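Local structure of designed helical repeat protein (5CWD) at residues 5-10 with 35-40; 17-22 with 66-71; 51-56 with 74-79; 59-64 with 108-113; 96-101 with 134-139. The protein is a computationally designed, synthetic helical repeat protein with no assigned biological function, made to explore folds built from tandem helices. All blocks are in the same frame, centred on the assembly; numbering follows the deposited sequence.

Interaction 1: residues 5-10 with 35-40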
# COMPACT_ATOMS: atom_id res chain seq x y z
N GLU A 5 4.57 5.93 18.93
CA GLU A 5 5.13 6.73 17.84
C GLU A 5 6.46 6.14 17.38
O GLU A 5 6.76 6.11 16.18
CB GLU A 5 5.30 8.18 18.28
CG GLU A 5 3.98 8.87 18.61
CD GLU A 5 3.01 8.89 17.44
OE1 GLU A 5 3.48 8.96 16.28
OE2 GLU A 5 1.79 8.82 17.68
N ASP A 6 7.25 5.66 18.35
CA ASP A 6 8.48 4.94 18.04
C ASP A 6 8.17 3.72 17.18
O ASP A 6 8.85 3.46 16.20
CB ASP A 6 9.20 4.50 19.31
CG ASP A 6 10.02 5.61 19.93
OD1 ASP A 6 10.80 6.26 19.20
OD2 ASP A 6 9.89 5.83 21.16
N ALA A 7 7.13 2.99 17.57
CA ALA A 7 6.75 1.77 16.86
C ALA A 7 6.32 2.09 15.42
O ALA A 7 6.78 1.44 14.48
CB ALA A 7 5.63 1.05 17.60
N ARG A 8 5.45 3.08 15.26
CA ARG A 8 5.03 3.52 13.94
C ARG A 8 6.23 3.93 13.09
O ARG A 8 6.40 3.49 11.95
CB ARG A 8 4.05 4.69 14.03
CG ARG A 8 2.61 4.30 14.30
CD ARG A 8 1.66 5.42 13.91
NE ARG A 8 0.27 5.13 14.26
CZ ARG A 8 -0.33 5.52 15.38
NH1 ARG A 8 0.31 6.23 16.29
NH2 ARG A 8 -1.60 5.19 15.58
N SER A 9 7.07 4.79 13.67
CA SER A 9 8.27 5.25 13.00
C SER A 9 9.13 4.06 12.56
O SER A 9 9.57 3.99 11.41
CB SER A 9 9.08 6.16 13.92
OG SER A 9 10.26 6.62 13.28
N THR A 10 9.33 3.13 13.48
CA THR A 10 10.14 1.95 13.22
C THR A 10 9.53 1.12 12.09
O THR A 10 10.24 0.62 11.23
CB THR A 10 10.27 1.06 14.47
OG1 THR A 10 10.76 1.84 15.56
CG2 THR A 10 11.24 -0.09 14.21
N LEU A 35 7.32 -5.63 14.36
CA LEU A 35 6.44 -6.28 15.32
C LEU A 35 7.04 -6.31 16.72
O LEU A 35 6.35 -6.07 17.70
CB LEU A 35 6.10 -7.71 14.88
CG LEU A 35 5.35 -7.89 13.56
CD1 LEU A 35 4.74 -9.27 13.51
CD2 LEU A 35 4.28 -6.83 13.35
N GLU A 36 8.34 -6.60 16.81
CA GLU A 36 9.01 -6.61 18.11
C GLU A 36 8.88 -5.26 18.80
O GLU A 36 8.44 -5.18 19.95
CB GLU A 36 10.49 -6.98 17.95
CG GLU A 36 11.27 -6.89 19.26
CD GLU A 36 12.71 -7.36 19.12
OE1 GLU A 36 13.06 -7.92 18.06
OE2 GLU A 36 13.49 -7.16 20.08
N VAL A 37 9.25 -4.19 18.10
CA VAL A 37 9.14 -2.85 18.67
C VAL A 37 7.68 -2.52 18.96
O VAL A 37 7.37 -1.86 19.95
CB VAL A 37 9.76 -1.78 17.75
CG1 VAL A 37 9.50 -0.37 18.28
CG2 VAL A 37 11.25 -2.02 17.61
N ALA A 38 6.78 -2.96 18.08
CA ALA A 38 5.36 -2.77 18.31
C ALA A 38 4.92 -3.50 19.58
O ALA A 38 4.04 -3.02 20.30
CB ALA A 38 4.56 -3.25 17.12
N LYS A 39 5.52 -4.65 19.85
CA LYS A 39 5.22 -5.42 21.05
C LYS A 39 5.78 -4.72 22.28
O LYS A 39 5.11 -4.62 23.31
CB LYS A 39 5.78 -6.84 20.95
CG LYS A 39 5.04 -7.76 19.98
CD LYS A 39 5.90 -8.95 19.59
CE LYS A 39 5.26 -9.77 18.47
NZ LYS A 39 6.20 -10.79 17.91
N GLN A 40 7.01 -4.25 22.17
CA GLN A 40 7.64 -3.49 23.25
C GLN A 40 6.85 -2.22 23.53
O GLN A 40 6.58 -1.90 24.69
CB GLN A 40 9.09 -3.13 22.88
CG GLN A 40 10.02 -4.33 22.79
CD GLN A 40 11.43 -3.92 22.40
OE1 GLN A 40 11.71 -2.75 22.15
NE2 GLN A 40 12.33 -4.90 22.35
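The flat group here is the backbone carbonyl of Asp6, whose oxygen lies 4.4 Å from Val37 CG1 across the contact. Thr10 uses both faces of its plane: the hydroxyl comes in from one, with OG1 2.6 Å from Asp6 O and 41° out of the carbonyl plane, and the backbone N-H of the same residue reaches the oxygen from the other. Two bonds grip this acceptor, and the one from OG1 holds the threonine side chain in its rotation. A chi1 of -54° sets OG1 beside the backbone N and CG2 anti to it, and with both branches Thr10 meets Val37 tip to tip. Its methyl CG2 stands 3.9 Å from Val37 CG2, while OG1 faces Val37 CG1 at 3.7 Å. Val37 CG1 also rests against the backbone of Ala7, 3.8 Å from Ala7 CA. Beside this, Ala7 CB lies 3.9 Å from Ala38 CA, where small residues let the backbones close in. Were Thr10 replaced by an alanine, both branches would be gone, and Val37 would probably be left facing a gap while Asp6 O lost its side-chain donor. The axes of segments 5-10 and 35-40 pass 8.5 Å apart at 174°, an antiparallel hairpin of two consecutive helices at the N-terminal end of the repeat array. Ala7 also packs on Ala41 and Met43 of the following loop, Ala38 touches Ala48 of helix 45-63, and Leu35 leans on helix 66-83, so the next two helices back this pair.

Interaction 2: residues 17-22 with 66-71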
# COMPACT_ATOMS: atom_id res chain seq x y z
N LYS A 17 13.01 0.45 4.27
CA LYS A 17 14.21 -0.37 4.18
C LYS A 17 13.92 -1.70 3.49
O LYS A 17 14.76 -2.24 2.77
CB LYS A 17 14.81 -0.62 5.56
CG LYS A 17 15.69 0.51 6.07
CD LYS A 17 16.30 0.16 7.42
CE LYS A 17 17.28 1.23 7.89
NZ LYS A 17 17.84 0.91 9.23
N ALA A 18 12.72 -2.24 3.73
CA ALA A 18 12.31 -3.49 3.10
C ALA A 18 12.00 -3.27 1.62
O ALA A 18 12.26 -4.14 0.79
CB ALA A 18 11.11 -4.07 3.81
N ALA A 19 11.44 -2.11 1.29
CA ALA A 19 11.11 -1.77 -0.09
C ALA A 19 12.36 -1.51 -0.92
O ALA A 19 12.43 -1.91 -2.09
CB ALA A 19 10.19 -0.56 -0.13
N GLU A 20 13.34 -0.84 -0.33
CA GLU A 20 14.60 -0.54 -1.02
C GLU A 20 15.35 -1.81 -1.40
O GLU A 20 15.90 -1.91 -2.50
CB GLU A 20 15.48 0.34 -0.14
CG GLU A 20 14.96 1.76 0.02
CD GLU A 20 15.81 2.60 0.95
OE1 GLU A 20 16.74 2.04 1.58
OE2 GLU A 20 15.56 3.82 1.06
N SER A 21 15.38 -2.78 -0.49
CA SER A 21 16.07 -4.05 -0.74
C SER A 21 15.20 -4.98 -1.58
O SER A 21 13.98 -4.94 -1.49
CB SER A 21 16.43 -4.73 0.58
OG SER A 21 15.27 -5.14 1.28
N ASN A 22 15.85 -5.82 -2.39
CA ASN A 22 15.13 -6.79 -3.21
C ASN A 22 15.11 -8.17 -2.57
O ASN A 22 14.27 -9.00 -2.90
CB ASN A 22 15.74 -6.88 -4.62
CG ASN A 22 17.22 -6.58 -4.63
OD1 ASN A 22 18.05 -7.47 -4.43
ND2 ASN A 22 17.57 -5.32 -4.88
N GLU A 66 8.72 -0.49 -10.64
CA GLU A 66 7.72 -1.56 -10.74
C GLU A 66 8.05 -2.78 -9.88
O GLU A 66 7.16 -3.57 -9.56
CB GLU A 66 7.58 -2.00 -12.20
CG GLU A 66 7.01 -0.92 -13.11
CD GLU A 66 6.56 -1.46 -14.45
OE1 GLU A 66 6.80 -2.66 -14.72
OE2 GLU A 66 5.96 -0.70 -15.24
N GLU A 67 9.31 -2.93 -9.51
CA GLU A 67 9.73 -4.08 -8.70
C GLU A 67 9.54 -3.77 -7.22
O GLU A 67 9.15 -4.63 -6.42
CB GLU A 67 11.18 -4.44 -9.00
CG GLU A 67 11.51 -4.56 -10.49
CD GLU A 67 10.70 -5.63 -11.20
OE1 GLU A 67 10.09 -6.48 -10.51
OE2 GLU A 67 10.66 -5.62 -12.45
N VAL A 68 9.83 -2.52 -6.85
CA VAL A 68 9.63 -2.06 -5.48
C VAL A 68 8.17 -2.25 -5.10
O VAL A 68 7.85 -2.46 -3.93
CB VAL A 68 10.04 -0.58 -5.32
CG1 VAL A 68 9.86 -0.13 -3.88
CG2 VAL A 68 11.48 -0.37 -5.75
N ALA A 69 7.29 -2.19 -6.09
CA ALA A 69 5.88 -2.49 -5.88
C ALA A 69 5.71 -3.93 -5.39
O ALA A 69 5.11 -4.17 -4.34
CB ALA A 69 5.10 -2.27 -7.15
N LYS A 70 6.26 -4.88 -6.14
CA LYS A 70 6.19 -6.29 -5.77
C LYS A 70 6.80 -6.54 -4.39
O LYS A 70 6.22 -7.23 -3.54
CB LYS A 70 6.89 -7.15 -6.81
CG LYS A 70 6.02 -7.56 -7.98
CD LYS A 70 6.65 -8.70 -8.76
CE LYS A 70 5.65 -9.36 -9.69
NZ LYS A 70 6.16 -10.65 -10.21
N ILE A 71 7.99 -5.97 -4.18
CA ILE A 71 8.68 -6.14 -2.91
C ILE A 71 7.83 -5.60 -1.77
O ILE A 71 7.64 -6.27 -0.75
CB ILE A 71 10.05 -5.43 -2.91
CG1 ILE A 71 10.94 -5.98 -4.03
CG2 ILE A 71 10.74 -5.61 -1.57
CD1 ILE A 71 12.12 -5.09 -4.38
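Ile71 reaches from helix 66-83 into the last turn of helix 4-20 and the loop just after it. From CB the side chain splits. Ile71 CG2, anti to the backbone N, lies against Ala18 O of the last helical turn at 3.2 Å and Ser21 O of the loop after it at 3.3 Å. Ile71 CG1 takes the other branch (chi1 -59°) and passes Ser21 O at 4.1 Å. At the tip, Ile71 CD1 is 3.4 Å from Ser21 O and lies alongside the loop, 3.6 Å from Asn22 CA and 4.0 Å from Asn22 CB. The isoleucine thus straddles the point where the chain leaves helical geometry at Ser21. There the serine turns back, and its OG gives a hydrogen bond to Ala18 O from above the carbonyl plane, on the same oxygen that CG2 meets. One turn earlier in helix 66-83, Val68 takes the other end of the contact: its CG1 is 3.8 Å from Ala19 CB and also faces Ala19 O. No hydrogen bond crosses between the segments; the join is methyl groups against Ala19, Asn22 CB and backbone carbonyls. Asp65 OD1 accepts the N-H groups of Glu67 and Val68 at the start of the second helix, and Ala59 of helix 45-63 backs Ala19. One helix's C-terminal end laid against the first turns of a helix three places further on is consistent with tandem repeat stacking, and residues 59-64 with 108-113 repeat it 42 positions later.

Interaction 3: residues 51-56 with 74-79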
# COMPACT_ATOMS: atom_id res chain seq x y z
N SER A 51 0.15 -0.02 9.61
CA SER A 51 1.00 1.14 9.38
C SER A 51 2.20 0.76 8.51
O SER A 51 2.65 1.55 7.66
CB SER A 51 1.47 1.74 10.71
OG SER A 51 2.06 3.01 10.53
N PHE A 52 2.71 -0.45 8.71
CA PHE A 52 3.79 -0.98 7.90
C PHE A 52 3.37 -1.09 6.43
O PHE A 52 4.10 -0.65 5.54
CB PHE A 52 4.23 -2.35 8.42
CG PHE A 52 5.51 -2.86 7.80
CD1 PHE A 52 5.50 -3.44 6.54
CD2 PHE A 52 6.71 -2.77 8.48
CE1 PHE A 52 6.67 -3.91 5.98
CE2 PHE A 52 7.88 -3.24 7.92
CZ PHE A 52 7.86 -3.81 6.67
N CYS A 53 2.21 -1.69 6.20
CA CYS A 53 1.70 -1.86 4.84
C CYS A 53 1.43 -0.52 4.16
O CYS A 53 1.77 -0.33 2.99
CB CYS A 53 0.42 -2.69 4.85
SG CYS A 53 0.71 -4.44 5.13
N GLU A 54 0.80 0.40 4.89
CA GLU A 54 0.54 1.72 4.35
C GLU A 54 1.85 2.44 4.03
O GLU A 54 2.00 3.03 2.95
CB GLU A 54 -0.30 2.55 5.33
CG GLU A 54 -1.71 2.01 5.52
CD GLU A 54 -2.57 2.90 6.39
OE1 GLU A 54 -2.02 3.81 7.04
OE2 GLU A 54 -3.80 2.69 6.41
N ALA A 55 2.81 2.39 4.95
CA ALA A 55 4.13 2.96 4.70
C ALA A 55 4.79 2.31 3.49
O ALA A 55 5.40 2.98 2.65
CB ALA A 55 5.01 2.80 5.92
N ALA A 56 4.65 0.99 3.39
CA ALA A 56 5.22 0.22 2.29
C ALA A 56 4.63 0.64 0.96
O ALA A 56 5.36 0.82 -0.02
CB ALA A 56 5.00 -1.27 2.52
N LYS A 74 4.84 -8.05 -1.17
CA LYS A 74 5.20 -9.24 -0.42
C LYS A 74 5.56 -8.89 1.02
O LYS A 74 5.19 -9.61 1.94
CB LYS A 74 6.36 -9.98 -1.08
CG LYS A 74 6.88 -11.14 -0.23
CD LYS A 74 7.29 -12.34 -1.07
CE LYS A 74 7.60 -13.54 -0.18
NZ LYS A 74 7.87 -14.78 -0.97
N ALA A 75 6.26 -7.78 1.21
CA ALA A 75 6.65 -7.33 2.55
C ALA A 75 5.42 -7.06 3.40
O ALA A 75 5.33 -7.52 4.55
CB ALA A 75 7.51 -6.09 2.46
N CYS A 76 4.48 -6.30 2.85
CA CYS A 76 3.21 -6.03 3.52
C CYS A 76 2.54 -7.34 3.91
O CYS A 76 2.15 -7.53 5.07
CB CYS A 76 2.29 -5.22 2.62
SG CYS A 76 0.59 -5.13 3.22
N LEU A 77 2.42 -8.24 2.95
CA LEU A 77 1.81 -9.53 3.22
C LEU A 77 2.65 -10.34 4.21
O LEU A 77 2.13 -11.17 4.95
CB LEU A 77 1.61 -10.31 1.92
CG LEU A 77 0.71 -9.62 0.90
CD1 LEU A 77 0.65 -10.43 -0.39
CD2 LEU A 77 -0.69 -9.40 1.46
N GLU A 78 3.96 -10.08 4.22
CA GLU A 78 4.86 -10.79 5.13
C GLU A 78 4.59 -10.38 6.56
O GLU A 78 4.34 -11.22 7.42
CB GLU A 78 6.32 -10.53 4.77
CG GLU A 78 7.08 -11.77 4.35
CD GLU A 78 7.19 -12.79 5.46
OE1 GLU A 78 7.20 -12.39 6.65
OE2 GLU A 78 7.26 -14.00 5.15
N VAL A 79 4.65 -9.07 6.82
CA VAL A 79 4.39 -8.57 8.17
C VAL A 79 2.95 -8.89 8.55
O VAL A 79 2.66 -9.16 9.72
CB VAL A 79 4.64 -7.05 8.28
CG1 VAL A 79 3.71 -6.27 7.36
CG2 VAL A 79 4.49 -6.58 9.72
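Cys53 and Cys76 face each other where helix segments 51-56 and 74-79 run antiparallel at 177°, their CA atoms 4.6 Å apart. A disulfide closes the gap, with SG of Cys53 2.0 Å from SG of Cys76 and a torsion about the S-S bond of 96°, near the right angle such a bond prefers. The two halves approach differently: the sulfur of Cys53 lies beside its backbone N (chi1 -75°), whereas that of Cys76 is anti to its own. The pair joins two consecutive helices, 45-63 and 66-83, into a cross-linked hairpin, and the chain has three more disulfides with the same 23-residue spacing, Cys11-Cys34, Cys95-Cys118 and Cys137-Cys160. Next to the sulfurs, Val79 slants across the Phe52 ring. Its CB sits above one face near the rim, and Val79 CG1 is the branch that touches, 3.4 Å from Phe52 CD1. Val79 CG1 also comes 4.2 Å from Cys53 SG, filling the corner between ring and disulfide. Further along the ring, Phe52 CE1 lies 4.2 Å from Ala75 CB, one turn before Val79. All five residues are buried. Phe52 also packs on Ala14 and Ala15 of helix 4-20 and on Cys34, while Cys76 touches Ala90 and Phe94 of helix 87-105.

Interaction 4: residues 59-64 with 108-113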
# COMPACT_ATOMS: atom_id res chain seq x y z
N ALA A 59 5.97 4.04 0.12
CA ALA A 59 7.32 3.91 -0.41
C ALA A 59 7.30 3.42 -1.86
O ALA A 59 7.91 4.04 -2.74
CB ALA A 59 8.13 2.95 0.45
N ALA A 60 6.60 2.32 -2.09
CA ALA A 60 6.50 1.75 -3.43
C ALA A 60 5.97 2.77 -4.42
O ALA A 60 6.36 2.78 -5.59
CB ALA A 60 5.61 0.52 -3.42
N ALA A 61 5.06 3.63 -3.96
CA ALA A 61 4.56 4.71 -4.79
C ALA A 61 5.66 5.73 -5.07
O ALA A 61 5.98 6.01 -6.23
CB ALA A 61 3.36 5.38 -4.14
N GLU A 62 6.23 6.29 -4.01
CA GLU A 62 7.24 7.33 -4.14
C GLU A 62 8.52 6.84 -4.83
O GLU A 62 9.30 7.64 -5.34
CB GLU A 62 7.59 7.92 -2.77
CG GLU A 62 6.43 8.68 -2.13
CD GLU A 62 6.76 9.18 -0.74
OE1 GLU A 62 7.96 9.41 -0.45
OE2 GLU A 62 5.82 9.35 0.07
N SER A 63 8.72 5.53 -4.84
CA SER A 63 9.90 4.95 -5.50
C SER A 63 9.78 5.08 -7.00
O SER A 63 10.76 5.33 -7.70
CB SER A 63 10.06 3.48 -5.12
OG SER A 63 9.22 2.66 -5.92
N ASN A 64 8.56 4.89 -7.50
CA ASN A 64 8.27 4.99 -8.93
C ASN A 64 8.93 3.86 -9.72
O ASN A 64 9.24 4.02 -10.90
CB ASN A 64 8.71 6.35 -9.47
CG ASN A 64 8.04 6.70 -10.78
OD1 ASN A 64 6.87 6.38 -11.00
ND2 ASN A 64 8.79 7.34 -11.67
N GLU A 108 0.85 10.42 -13.31
CA GLU A 108 0.24 9.24 -13.93
C GLU A 108 1.15 8.02 -13.86
O GLU A 108 0.67 6.89 -13.73
CB GLU A 108 -0.11 9.53 -15.39
CG GLU A 108 -1.38 10.34 -15.57
CD GLU A 108 -1.91 10.28 -17.00
OE1 GLU A 108 -1.73 9.25 -17.67
OE2 GLU A 108 -2.51 11.28 -17.45
N GLU A 109 2.45 8.24 -13.97
CA GLU A 109 3.41 7.15 -13.81
C GLU A 109 3.21 6.52 -12.44
O GLU A 109 2.94 5.33 -12.32
CB GLU A 109 4.84 7.66 -13.95
CG GLU A 109 5.11 8.44 -15.22
CD GLU A 109 6.54 8.95 -15.27
OE1 GLU A 109 7.36 8.52 -14.43
OE2 GLU A 109 6.84 9.78 -16.16
N VAL A 110 3.35 7.35 -11.41
CA VAL A 110 3.15 6.93 -10.03
C VAL A 110 1.80 6.25 -9.89
O VAL A 110 1.66 5.28 -9.13
CB VAL A 110 3.24 8.13 -9.06
CG1 VAL A 110 2.97 7.69 -7.62
CG2 VAL A 110 4.61 8.79 -9.16
N ALA A 111 0.80 6.74 -10.61
CA ALA A 111 -0.55 6.17 -10.55
C ALA A 111 -0.56 4.76 -11.12
O ALA A 111 -1.16 3.85 -10.53
CB ALA A 111 -1.53 7.05 -11.31
N LYS A 112 0.08 4.57 -12.26
CA LYS A 112 0.21 3.24 -12.86
C LYS A 112 0.95 2.31 -11.90
O LYS A 112 0.53 1.17 -11.67
CB LYS A 112 0.93 3.32 -14.20
CG LYS A 112 1.14 1.97 -14.87
CD LYS A 112 1.76 2.13 -16.24
CE LYS A 112 2.05 0.79 -16.88
NZ LYS A 112 2.67 0.94 -18.23
N ILE A 113 2.06 2.81 -11.35
CA ILE A 113 2.83 2.06 -10.36
C ILE A 113 1.93 1.64 -9.20
O ILE A 113 1.94 0.48 -8.78
CB ILE A 113 4.02 2.89 -9.81
CG1 ILE A 113 5.00 3.26 -10.93
CG2 ILE A 113 4.75 2.14 -8.69
CD1 ILE A 113 5.68 2.07 -11.60
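Val110 and Ile113 make the close-packed half of this contact, set against the last turn of helix 45-63. Val110 CG1 lies 3.7 Å from Ala61 O and 4.2 Å from Ala61 CB. Ile113 spreads over the helix end: Ile113 CG2 meets Ala60 O at 3.6 Å, and Ile113 CG1 meets Asn64 OD1 at 3.6 Å, the asparagine crossing it at about a right angle. The solvent side is looser. Asn64 leaves the helix with positive phi (67°), and with CG anti to the backbone N (chi1 -161°) it extends its amide toward Glu109, where Asn64 ND2 gives a straight but weak hydrogen bond to Glu109 OE1, 3.3 Å away. Amide and carboxylate are nearly coplanar, their planes 16° apart; Glu109 is exposed, and this weak bond is the polar link across the contact. Asn64 OD1 lies 3.8 Å from Val110 CG2 and also near the backbone N of Val110. Cut back to an alanine, Ile113 would lose every branch beyond CB, which would probably open a gap beside Asn64 and let its amide turn more freely. Ser63 OG bonds back to Ala60 O, 2.9 Å away, and also accepts the N-H of Asp65, tying off the turn. Helix 66-83 lies next to both sides, with Ala72 on Ala60 and Glu66 on Ile113, while helix 87-105 brings Ala101 to Ala61 and Ser105 to Val110.

Interaction 5: residues 96-101 with 134-139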
# COMPACT_ATOMS: atom_id res chain seq x y z
N GLU A 96 -5.46 1.27 -0.66
CA GLU A 96 -5.96 2.60 -0.31
C GLU A 96 -4.81 3.59 -0.11
O GLU A 96 -4.80 4.68 -0.70
CB GLU A 96 -6.84 2.52 0.93
CG GLU A 96 -8.15 1.78 0.70
CD GLU A 96 -8.95 1.56 1.98
OE1 GLU A 96 -8.44 1.86 3.08
OE2 GLU A 96 -10.11 1.09 1.88
N ALA A 97 -3.83 3.21 0.72
CA ALA A 97 -2.67 4.06 0.96
C ALA A 97 -1.93 4.36 -0.34
O ALA A 97 -1.48 5.49 -0.57
CB ALA A 97 -1.74 3.41 1.96
N ALA A 98 -1.82 3.35 -1.19
CA ALA A 98 -1.18 3.51 -2.49
C ALA A 98 -1.94 4.51 -3.35
O ALA A 98 -1.33 5.37 -3.99
CB ALA A 98 -1.10 2.17 -3.21
N ALA A 99 -3.26 4.40 -3.36
CA ALA A 99 -4.09 5.31 -4.13
C ALA A 99 -3.93 6.73 -3.61
O ALA A 99 -3.81 7.67 -4.38
CB ALA A 99 -5.55 4.89 -4.07
N ARG A 100 -3.94 6.87 -2.29
CA ARG A 100 -3.76 8.18 -1.67
C ARG A 100 -2.42 8.79 -2.04
O ARG A 100 -2.35 9.94 -2.49
CB ARG A 100 -3.90 8.09 -0.15
CG ARG A 100 -5.34 7.92 0.31
CD ARG A 100 -5.48 8.10 1.81
NE ARG A 100 -5.02 6.93 2.55
CZ ARG A 100 -5.76 5.86 2.81
NH1 ARG A 100 -7.01 5.79 2.38
NH2 ARG A 100 -5.24 4.85 3.50
N ALA A 101 -1.35 8.02 -1.86
CA ALA A 101 -0.02 8.49 -2.24
C ALA A 101 -0.01 8.89 -3.71
O ALA A 101 0.48 9.97 -4.07
CB ALA A 101 1.00 7.40 -1.98
N ARG A 134 -11.60 -1.48 -7.11
CA ARG A 134 -12.68 -0.65 -6.61
C ARG A 134 -12.24 0.12 -5.37
O ARG A 134 -12.52 1.31 -5.23
CB ARG A 134 -13.90 -1.52 -6.29
CG ARG A 134 -15.20 -0.77 -6.14
CD ARG A 134 -16.36 -1.74 -5.97
NE ARG A 134 -17.52 -1.13 -5.33
CZ ARG A 134 -18.56 -1.80 -4.86
NH1 ARG A 134 -18.59 -3.13 -4.95
NH2 ARG A 134 -19.57 -1.16 -4.29
N SER A 135 -11.54 -0.57 -4.47
CA SER A 135 -10.98 0.06 -3.28
C SER A 135 -10.03 1.18 -3.66
O SER A 135 -10.12 2.29 -3.12
CB SER A 135 -10.25 -0.97 -2.41
OG SER A 135 -11.12 -2.03 -2.03
N PHE A 136 -9.12 0.88 -4.58
CA PHE A 136 -8.17 1.87 -5.08
C PHE A 136 -8.88 3.11 -5.62
O PHE A 136 -8.67 4.23 -5.13
CB PHE A 136 -7.31 1.24 -6.19
CG PHE A 136 -6.10 2.05 -6.56
CD1 PHE A 136 -6.23 3.20 -7.33
CD2 PHE A 136 -4.84 1.65 -6.17
CE1 PHE A 136 -5.11 3.93 -7.69
CE2 PHE A 136 -3.72 2.38 -6.53
CZ PHE A 136 -3.85 3.52 -7.29
N CYS A 137 -9.73 2.90 -6.62
CA CYS A 137 -10.44 3.99 -7.25
C CYS A 137 -11.22 4.79 -6.22
O CYS A 137 -11.10 6.02 -6.13
CB CYS A 137 -11.38 3.47 -8.34
SG CYS A 137 -12.11 4.77 -9.36
N GLU A 138 -12.01 4.09 -5.41
CA GLU A 138 -12.85 4.75 -4.43
C GLU A 138 -12.01 5.51 -3.41
O GLU A 138 -12.41 6.58 -2.96
CB GLU A 138 -13.75 3.73 -3.72
CG GLU A 138 -14.89 4.36 -2.92
CD GLU A 138 -15.95 5.01 -3.80
OE1 GLU A 138 -15.83 4.95 -5.04
OE2 GLU A 138 -16.91 5.58 -3.24
N ALA A 139 -10.85 4.97 -3.07
CA ALA A 139 -9.93 5.67 -2.17
C ALA A 139 -9.47 6.97 -2.81
O ALA A 139 -9.49 8.04 -2.18
CB ALA A 139 -8.73 4.80 -1.84
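Phe136 meets Ala99 face on because its ring carbon CG stands anti to the backbone N (chi1 -167°), which carries the ring out from helix 129-147 and lays it over the alanine. Glu96 turns the other way, CG beside its backbone N, and the extended chain passes alongside Ala139. The methyl of Ala99 sits almost exactly above the ring centre: CB is 3.6 Å from the centroid of Phe136 and 5° off the ring normal, a CH-pi contact. The same Ala99 CB also lies 3.4 Å from Phe136 O. Ala98 adds to this at one side, its CB 4.2 Å from Phe136 CE2. The axes of the two segments approach to 8.1 Å and cross at -39°, close enough that alanines fill much of the crossing. The two helices run in the same general direction but inclined, a helix stacked on the one two places further along, as expected in a tandem helical repeat. One turn after the ring, Ala139 fills the space between two residues of the other helix, its CB 3.9 Å from Ala99 CB and 4.0 Å from Glu96 CG. Glu96 thus contributes its aliphatic stem here. On the same helix, the guanidinium of Arg100 folds back with one face over the backbone of Glu96 and Ala97. The Phe136 ring is also packed by Ala114 and Cys118 of helix 108-125 and by Ala159 and Val163 of helix 150-167, and the neighbouring Cys137 is disulfide-bonded to Cys160 of that last helix.

Interactions 1 and 3 join consecutive helices into hairpins, whereas 2, 4 and 5 join helices that do not follow each other in the chain. Interactions 1 and 3 touch, Leu35 CD2 lying 3.6 Å from Val79 CG2, with centres about 14 Å apart. Interactions 2 and 4 have centres about 12 Å apart, and Val68 CB packs 3.4 Å from Ser63 OG. Interaction 5 meets interaction 4 through Ala101 CB and Ala61 CB, 3.8 Å apart, and interaction 3 through Ala97 and Glu54. Interactions 1 and 5 lie on opposite sides of the chain's centre, about 25 Å apart between centres. Together they trace the alanine-rich, disulfide-linked array.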